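Cysteine protease (PDB 3OIS) probably cleaves peptide bonds as a cysteine peptidase of the papain family, and binds the nucleotide uridine-5'-diphosphate. Local coordinates at residues N81-A86 with A124-G129; R112-H117 with I130-K135; R28-S31 with Y35-D38. All blocks are in the same frame, centred on the assembly; numbering follows the deposited sequence.

Contact 1: residues N81-A86 with A124-G129; sequences NALAAA and AMIRDG. With UDP (uridine-5'-diphosphate), chain E.
M125 O is gripped by two backbone N-H groups of its own helix start, D128 N at 3.0 Å and G129 N at 3.2 Å, and the turn closed in this way lays the main chain of G129 under L83. M125 is the N-cap residue of helix 126-135, which packs here against helix 78-93; in the papain fold the latter is the long central helix of the mainly helical domain. L83 is the one residue of 81-86 that reaches across. Its CG stands opposite the carbonyl carbon and beside the backbone N (chi1 -75°), which carries the branched end toward the facing helix. The methyl CD1 does the touching: it presses on G129 CA at 3.5 Å, an approach possible because glycine has no side chain here, and passes I126 O at 3.9 Å. I126 contributes through its branch methyl CG2, 4.5 Å from L83 CD1, while V205 of strand 204-211 lies against both residues and carries the apolar cluster on toward the beta domain. All three touching residues are buried, and no hydrogen bond crosses between the segments; L83 meets 124-129 by van der Waals contact.

The other side of this first turn faces the nucleotide. R127 leaves the helix away from L83, with CG wedged between the backbone N and the carbonyl carbon (chi1 74°), and the chain bends at chi3 (-54°). D44 OD1 forms a salt bridge with R127 NH2, and I39 O accepts from NH1, so both terminal nitrogens of the guanidinium have a partner. UDP C2' lies in its plane, at its edge, and the closest approach to the ribose is R127 NH2 to UDP O3', 3.5 Å.

Contact 2: residues R112-H117 with I130-K135; sequences RKIEGH and IKVLHK. With UDP (uridine-5'-diphosphate), chain E.
I114 and K131 cross at about a right angle, the isoleucine end pointing into the root of the lysine rather than running alongside it. Only the terminal methyl makes the contact: I114 CD1 stops 4.2 Å from K131 CB and 4.3 Å from V132 CG2, a light apolar touch at the solvent-exposed end of helix 104-114. K131 starts toward I114, but a kink at chi2 (91°) followed by an extended chain carries the ammonium away from I114 to UDP. This is the diphosphate side of the nucleotide pocket, built on the last turns of helix 126-135 in the papain-type domain. K131 NZ donates to UDP O2B at 2.7 Å and, weakly, to the bridging O3A. One turn on, K135 runs to the same diphosphate; bent at chi2 (-64°) and then extended, it brings NZ to UDP O3B and O1A, both at 3.0 Å, and so bridges an oxygen of each phosphate. Such paired lysines would be expected to offset much of the diphosphate's negative charge. D41, D44, F45 N and Y184 O bond UDP as well. Between the two lysines in sequence, the H134 ring meets UDP O1A at its edge, with CE1 at 3.9 Å.

Contact 3: residues R28-S31 with Y35-D38; sequences RKKS and YIPD
Strand 35-36, one of two short parallel strands, is approached here by the loop that precedes it, with K30 reaching forward to I36 and, through a water, Y35. The K30 side chain takes one bend, at chi2 (-85°), then runs extended and crosses that of I36 at about a right angle. Its tip comes over the isoleucine's longer branch, with K30 NZ 3.6 Å from I36 CG1, a van der Waals approach of the ammonium end to a methylene. The polar link to the strand is indirect: a water accepts from K30 NZ at 2.9 Å and donates to Y35 O, also at 2.9 Å, spanning the 4.5 Å that separates NZ from that carbonyl. S122 O takes a direct hydrogen bond from the same ammonium, so K30 joins the N-terminal loop both to strand 35-36 and to the chain just ahead of strand 124-125. The CB of Y35 points away from 28-31; P37 N lies 3.9 Å above one face of its ring, displaced toward the rim, and its hydroxyl is hydrogen-bonded to D282 OD2. Strand 35-36 pairs with 124-125 through I36 and A124, I36 rests on M125, and Y35 packs on I126 at the start of helix 126-135.

In the fold
Contact 3 closes first along the chain. Contacts 1 and 2 then interleave, their segments coming in the order 81-86, 112-117, 124-129, 130-135. They lie about 9 Å apart between centres and share helix 126-135, whose first turn meets helix 78-93 and whose later turns meet the end of helix 104-114; L83 CD1 also reaches I130 N, 3.6 Å away. Contact 3 is about 12 Å from contact 1, joined to it by the parallel pair 35-36 and 124-125 and by D38 OD1, which accepts from R127 N, and about 15 Å from contact 2 without touching it. Helix 126-135 thus connects the buried helical core, the N-terminal segment and the UDP pocket.

Contact 1: residues N81-A86 with A124-G129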
# COMPACT_ATOMS: atom_id res chain seq x y z
N ASN A 81 -2.34 -3.10 -3.66
CA ASN A 81 -1.29 -2.59 -4.58
C ASN A 81 0.04 -2.31 -3.88
O ASN A 81 1.13 -2.74 -4.36
CB ASN A 81 -1.75 -1.35 -5.35
CG ASN A 81 -2.68 -1.68 -6.47
OD1 ASN A 81 -3.87 -2.13 -6.25
ND2 ASN A 81 -2.22 -1.50 -7.67
N ALA A 82 -0.04 -1.68 -2.69
CA ALA A 82 1.12 -1.43 -1.89
C ALA A 82 1.74 -2.77 -1.44
O ALA A 82 2.95 -2.94 -1.52
CB ALA A 82 0.78 -0.57 -0.65
N LEU A 83 0.91 -3.71 -0.96
CA LEU A 83 1.42 -4.95 -0.47
C LEU A 83 1.93 -5.87 -1.58
O LEU A 83 2.95 -6.60 -1.37
CB LEU A 83 0.34 -5.68 0.35
CG LEU A 83 0.15 -5.04 1.74
CD1 LEU A 83 -1.20 -5.65 2.43
CD2 LEU A 83 1.40 -5.24 2.69
N ALA A 84 1.28 -5.87 -2.76
CA ALA A 84 1.79 -6.62 -3.95
C ALA A 84 3.21 -6.19 -4.24
O ALA A 84 4.08 -7.06 -4.48
CB ALA A 84 0.93 -6.36 -5.17
N ALA A 85 3.45 -4.88 -4.17
CA ALA A 85 4.80 -4.33 -4.45
C ALA A 85 5.81 -4.74 -3.35
O ALA A 85 7.00 -5.03 -3.64
CB ALA A 85 4.75 -2.77 -4.70
N ALA A 86 5.42 -4.72 -2.06
CA ALA A 86 6.32 -5.14 -1.01
C ALA A 86 6.75 -6.58 -1.28
O ALA A 86 7.95 -6.89 -1.11
CB ALA A 86 5.61 -5.03 0.37
N ALA A 124 -9.88 -1.65 2.57
CA ALA A 124 -9.36 -2.64 3.48
C ALA A 124 -8.33 -2.02 4.44
O ALA A 124 -7.74 -0.94 4.16
CB ALA A 124 -8.69 -3.82 2.63
N MET A 125 -8.11 -2.71 5.57
CA MET A 125 -7.06 -2.35 6.50
C MET A 125 -5.80 -3.06 6.02
O MET A 125 -5.83 -4.21 5.57
CB MET A 125 -7.41 -2.85 7.91
CG MET A 125 -8.66 -2.15 8.46
SD MET A 125 -9.01 -2.99 10.09
CE MET A 125 -10.43 -1.96 10.57
N ILE A 126 -4.69 -2.34 6.07
CA ILE A 126 -3.35 -2.95 5.80
C ILE A 126 -3.12 -4.23 6.58
O ILE A 126 -2.68 -5.27 6.00
CB ILE A 126 -2.22 -1.94 6.07
CG1 ILE A 126 -2.48 -0.78 5.08
CG2 ILE A 126 -0.84 -2.66 5.77
CD1 ILE A 126 -1.59 0.39 5.41
N ARG A 127 -3.53 -4.20 7.84
CA ARG A 127 -3.27 -5.35 8.68
C ARG A 127 -3.99 -6.60 8.14
O ARG A 127 -3.54 -7.75 8.34
CB ARG A 127 -3.62 -5.10 10.14
CG ARG A 127 -5.20 -5.07 10.43
CD ARG A 127 -5.55 -4.84 11.95
NE ARG A 127 -4.83 -5.88 12.59
CZ ARG A 127 -3.82 -5.72 13.46
NH1 ARG A 127 -3.57 -4.54 14.10
NH2 ARG A 127 -3.11 -6.81 13.77
N ASP A 128 -5.11 -6.40 7.46
CA ASP A 128 -5.86 -7.53 6.92
C ASP A 128 -5.25 -8.04 5.58
O ASP A 128 -5.17 -9.23 5.35
CB ASP A 128 -7.33 -7.11 6.66
CG ASP A 128 -8.09 -6.95 7.96
OD1 ASP A 128 -7.60 -7.50 9.00
OD2 ASP A 128 -9.17 -6.32 7.94
N GLY A 129 -4.71 -7.11 4.78
CA GLY A 129 -3.91 -7.54 3.60
C GLY A 129 -2.72 -8.35 4.09
O GLY A 129 -2.37 -9.33 3.47
N1 UDP E . 1.43 -10.86 14.76
C2 UDP E . 2.28 -9.91 14.28
N3 UDP E . 3.28 -10.30 13.40
C4 UDP E . 3.41 -11.60 13.02
C5 UDP E . 2.57 -12.60 13.54
C6 UDP E . 1.50 -12.16 14.34
O2 UDP E . 2.20 -8.75 14.57
O4 UDP E . 4.41 -11.88 12.28
C1' UDP E . 0.45 -10.39 15.80
C2' UDP E . -0.70 -9.57 15.26
O2' UDP E . -1.08 -8.71 16.33
C3' UDP E . -1.69 -10.64 15.08
C4' UDP E . -1.49 -11.49 16.36
O4' UDP E . -0.06 -11.51 16.55
O3' UDP E . -2.98 -10.03 15.12
C5' UDP E . -2.11 -12.88 16.19
O5' UDP E . -1.40 -13.51 15.12
PA UDP E . -1.42 -15.02 14.85
O1A UDP E . -0.97 -15.38 13.49
O2A UDP E . -0.78 -15.77 15.96
O3A UDP E . -3.03 -15.24 14.95
PB UDP E . -4.04 -16.43 14.54
O1B UDP E . -4.85 -16.73 15.72
O2B UDP E . -4.76 -15.90 13.42
O3B UDP E . -3.34 -17.68 14.10

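Contact 2: residues R112-H117 with I130-K135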
# COMPACT_ATOMS: atom_id res chain seq x y z
N ARG A 112 -11.44 -8.60 2.02
CA ARG A 112 -12.87 -8.24 2.24
C ARG A 112 -13.66 -9.47 2.81
O ARG A 112 -14.79 -9.33 3.14
CB ARG A 112 -13.47 -7.74 0.95
CG ARG A 112 -12.87 -6.24 0.79
CD ARG A 112 -13.40 -5.60 -0.49
NE ARG A 112 -12.77 -6.37 -1.51
CZ ARG A 112 -13.38 -6.79 -2.58
NH1 ARG A 112 -14.65 -6.40 -2.80
NH2 ARG A 112 -12.68 -7.52 -3.42
N LYS A 113 -13.02 -10.63 2.89
CA LYS A 113 -13.55 -11.78 3.71
C LYS A 113 -13.36 -11.51 5.18
O LYS A 113 -14.09 -12.08 6.02
CB LYS A 113 -12.83 -13.10 3.34
CG LYS A 113 -13.10 -13.51 1.86
CD LYS A 113 -14.57 -13.83 1.51
CE LYS A 113 -15.06 -15.12 2.15
NZ LYS A 113 -16.59 -15.23 2.01
N ILE A 114 -12.37 -10.70 5.56
CA ILE A 114 -12.13 -10.38 6.95
C ILE A 114 -12.95 -9.16 7.42
O ILE A 114 -13.65 -9.22 8.48
CB ILE A 114 -10.59 -10.05 7.21
CG1 ILE A 114 -9.81 -11.32 6.84
CG2 ILE A 114 -10.40 -9.78 8.65
CD1 ILE A 114 -8.27 -11.09 6.71
N GLU A 115 -12.86 -8.09 6.62
CA GLU A 115 -13.52 -6.83 6.95
C GLU A 115 -13.97 -6.18 5.62
O GLU A 115 -13.18 -6.12 4.66
CB GLU A 115 -12.46 -5.97 7.68
CG GLU A 115 -12.93 -4.52 7.97
CD GLU A 115 -13.52 -4.34 9.35
OE1 GLU A 115 -13.16 -5.07 10.32
OE2 GLU A 115 -14.25 -3.33 9.56
N GLY A 116 -15.18 -5.66 5.59
CA GLY A 116 -15.81 -5.17 4.35
C GLY A 116 -16.60 -6.35 3.78
O GLY A 116 -17.10 -7.23 4.53
N HIS A 117 -16.74 -6.34 2.47
CA HIS A 117 -17.54 -7.40 1.82
C HIS A 117 -17.08 -7.51 0.36
O HIS A 117 -16.81 -6.49 -0.29
CB HIS A 117 -19.07 -7.15 1.92
CG HIS A 117 -19.88 -8.33 1.48
ND1 HIS A 117 -20.51 -9.18 2.38
CD2 HIS A 117 -20.13 -8.83 0.25
CE1 HIS A 117 -21.12 -10.15 1.70
NE2 HIS A 117 -20.89 -9.96 0.42
N ILE A 130 -2.07 -7.91 5.17
CA ILE A 130 -0.94 -8.65 5.74
C ILE A 130 -1.35 -10.02 6.28
O ILE A 130 -0.70 -11.01 6.04
CB ILE A 130 -0.24 -7.78 6.76
CG1 ILE A 130 0.47 -6.67 6.02
CG2 ILE A 130 0.86 -8.57 7.56
CD1 ILE A 130 1.02 -5.61 7.05
N LYS A 131 -2.49 -10.10 6.96
CA LYS A 131 -3.02 -11.38 7.36
C LYS A 131 -3.23 -12.36 6.17
O LYS A 131 -2.90 -13.55 6.30
CB LYS A 131 -4.33 -11.19 8.08
CG LYS A 131 -4.72 -12.47 8.90
CD LYS A 131 -4.21 -12.44 10.32
CE LYS A 131 -4.62 -13.65 11.05
NZ LYS A 131 -3.87 -13.62 12.31
N VAL A 132 -3.81 -11.89 5.06
CA VAL A 132 -3.94 -12.66 3.84
C VAL A 132 -2.56 -13.17 3.40
O VAL A 132 -2.38 -14.36 3.22
CB VAL A 132 -4.55 -11.86 2.67
CG1 VAL A 132 -4.56 -12.66 1.40
CG2 VAL A 132 -5.98 -11.38 3.04
N LEU A 133 -1.57 -12.27 3.32
CA LEU A 133 -0.22 -12.74 2.95
C LEU A 133 0.37 -13.79 3.87
O LEU A 133 1.16 -14.61 3.38
CB LEU A 133 0.72 -11.56 2.78
CG LEU A 133 0.33 -10.64 1.65
CD1 LEU A 133 1.27 -9.32 1.64
CD2 LEU A 133 0.35 -11.31 0.29
N HIS A 134 0.08 -13.69 5.17
CA HIS A 134 0.66 -14.58 6.18
C HIS A 134 0.01 -15.97 6.14
O HIS A 134 0.71 -16.98 6.17
CB HIS A 134 0.48 -14.00 7.56
CG HIS A 134 1.24 -14.73 8.64
ND1 HIS A 134 0.86 -14.72 9.97
CD2 HIS A 134 2.37 -15.49 8.57
CE1 HIS A 134 1.73 -15.43 10.68
NE2 HIS A 134 2.65 -15.92 9.85
N LYS A 135 -1.32 -15.99 6.09
CA LYS A 135 -2.09 -17.23 6.17
C LYS A 135 -2.42 -17.88 4.83
O LYS A 135 -2.50 -19.13 4.77
CB LYS A 135 -3.42 -16.95 6.88
CG LYS A 135 -3.25 -16.40 8.26
CD LYS A 135 -2.56 -17.35 9.24
CE LYS A 135 -2.46 -16.69 10.61
NZ LYS A 135 -1.77 -17.56 11.59
N1 UDP E . 1.43 -10.86 14.76
C2 UDP E . 2.28 -9.91 14.28
N3 UDP E . 3.28 -10.30 13.40
C4 UDP E . 3.41 -11.60 13.02
C5 UDP E . 2.57 -12.60 13.54
C6 UDP E . 1.50 -12.16 14.34
O2 UDP E . 2.20 -8.75 14.57
O4 UDP E . 4.41 -11.88 12.28
C1' UDP E . 0.45 -10.39 15.80
C2' UDP E . -0.70 -9.57 15.26
O2' UDP E . -1.08 -8.71 16.33
C3' UDP E . -1.69 -10.64 15.08
C4' UDP E . -1.49 -11.49 16.36
O4' UDP E . -0.06 -11.51 16.55
O3' UDP E . -2.98 -10.03 15.12
C5' UDP E . -2.11 -12.88 16.19
O5' UDP E . -1.40 -13.51 15.12
PA UDP E . -1.42 -15.02 14.85
O1A UDP E . -0.97 -15.38 13.49
O2A UDP E . -0.78 -15.77 15.96
O3A UDP E . -3.03 -15.24 14.95
PB UDP E . -4.04 -16.43 14.54
O1B UDP E . -4.85 -16.73 15.72
O2B UDP E . -4.76 -15.90 13.42
O3B UDP E . -3.34 -17.68 14.10

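Contact 3: residues R28-S31 with Y35-D38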
# COMPACT_ATOMS: atom_id res chain seq x y z
N ARG A 28 -17.78 8.51 0.97
CA ARG A 28 -16.28 8.71 1.00
C ARG A 28 -15.65 7.92 -0.16
O ARG A 28 -15.96 6.73 -0.38
CB ARG A 28 -15.65 8.27 2.32
CG ARG A 28 -14.10 8.71 2.37
CD ARG A 28 -13.58 8.38 3.83
NE ARG A 28 -14.21 9.26 4.81
CZ ARG A 28 -15.09 8.94 5.77
NH1 ARG A 28 -15.51 9.92 6.56
NH2 ARG A 28 -15.50 7.69 5.99
N LYS A 29 -14.80 8.60 -0.89
CA LYS A 29 -14.27 8.01 -2.11
C LYS A 29 -13.34 6.83 -1.86
O LYS A 29 -12.43 6.87 -1.03
CB LYS A 29 -13.50 9.05 -2.87
CG LYS A 29 -12.75 8.44 -4.11
CD LYS A 29 -13.18 9.02 -5.49
CE LYS A 29 -12.02 9.04 -6.57
NZ LYS A 29 -11.12 10.26 -6.49
N LYS A 30 -13.61 5.76 -2.59
CA LYS A 30 -12.80 4.57 -2.55
C LYS A 30 -12.08 4.34 -3.89
O LYS A 30 -11.01 3.70 -3.88
CB LYS A 30 -13.68 3.35 -2.20
CG LYS A 30 -14.31 3.46 -0.80
CD LYS A 30 -13.31 2.94 0.28
CE LYS A 30 -13.80 3.27 1.70
NZ LYS A 30 -12.85 2.75 2.75
N SER A 31 -12.69 4.76 -5.02
CA SER A 31 -12.03 4.55 -6.38
C SER A 31 -10.71 5.20 -6.35
O SER A 31 -10.62 6.40 -6.10
CB SER A 31 -12.88 5.19 -7.52
OG SER A 31 -13.75 4.22 -7.99
N TYR A 35 -7.73 2.73 1.70
CA TYR A 35 -7.16 2.43 3.01
C TYR A 35 -8.19 2.77 4.11
O TYR A 35 -8.74 3.84 4.13
CB TYR A 35 -5.92 3.34 3.19
CG TYR A 35 -5.45 3.58 4.61
CD1 TYR A 35 -4.93 2.54 5.43
CD2 TYR A 35 -5.54 4.86 5.16
CE1 TYR A 35 -4.46 2.80 6.78
CE2 TYR A 35 -5.08 5.11 6.50
CZ TYR A 35 -4.56 4.08 7.29
OH TYR A 35 -4.08 4.41 8.59
N ILE A 36 -8.39 1.82 5.02
CA ILE A 36 -9.19 2.06 6.25
C ILE A 36 -8.20 1.89 7.39
O ILE A 36 -7.38 0.94 7.36
CB ILE A 36 -10.21 0.91 6.40
CG1 ILE A 36 -11.25 0.73 5.21
CG2 ILE A 36 -11.00 1.18 7.79
CD1 ILE A 36 -12.16 -0.71 5.24
N PRO A 37 -8.16 2.81 8.38
CA PRO A 37 -7.22 2.65 9.47
C PRO A 37 -7.34 1.30 10.15
O PRO A 37 -8.43 0.78 10.36
CB PRO A 37 -7.61 3.80 10.43
CG PRO A 37 -8.22 4.85 9.46
CD PRO A 37 -9.07 3.95 8.58
N ASP A 38 -6.20 0.73 10.56
CA ASP A 38 -6.18 -0.57 11.22
C ASP A 38 -6.88 -0.43 12.59
O ASP A 38 -6.54 0.48 13.34
CB ASP A 38 -4.74 -0.98 11.62
CG ASP A 38 -3.91 -1.59 10.50
OD1 ASP A 38 -4.45 -1.92 9.43
OD2 ASP A 38 -2.69 -1.84 10.79
O HOH W 1 -10.45 4.07 1.76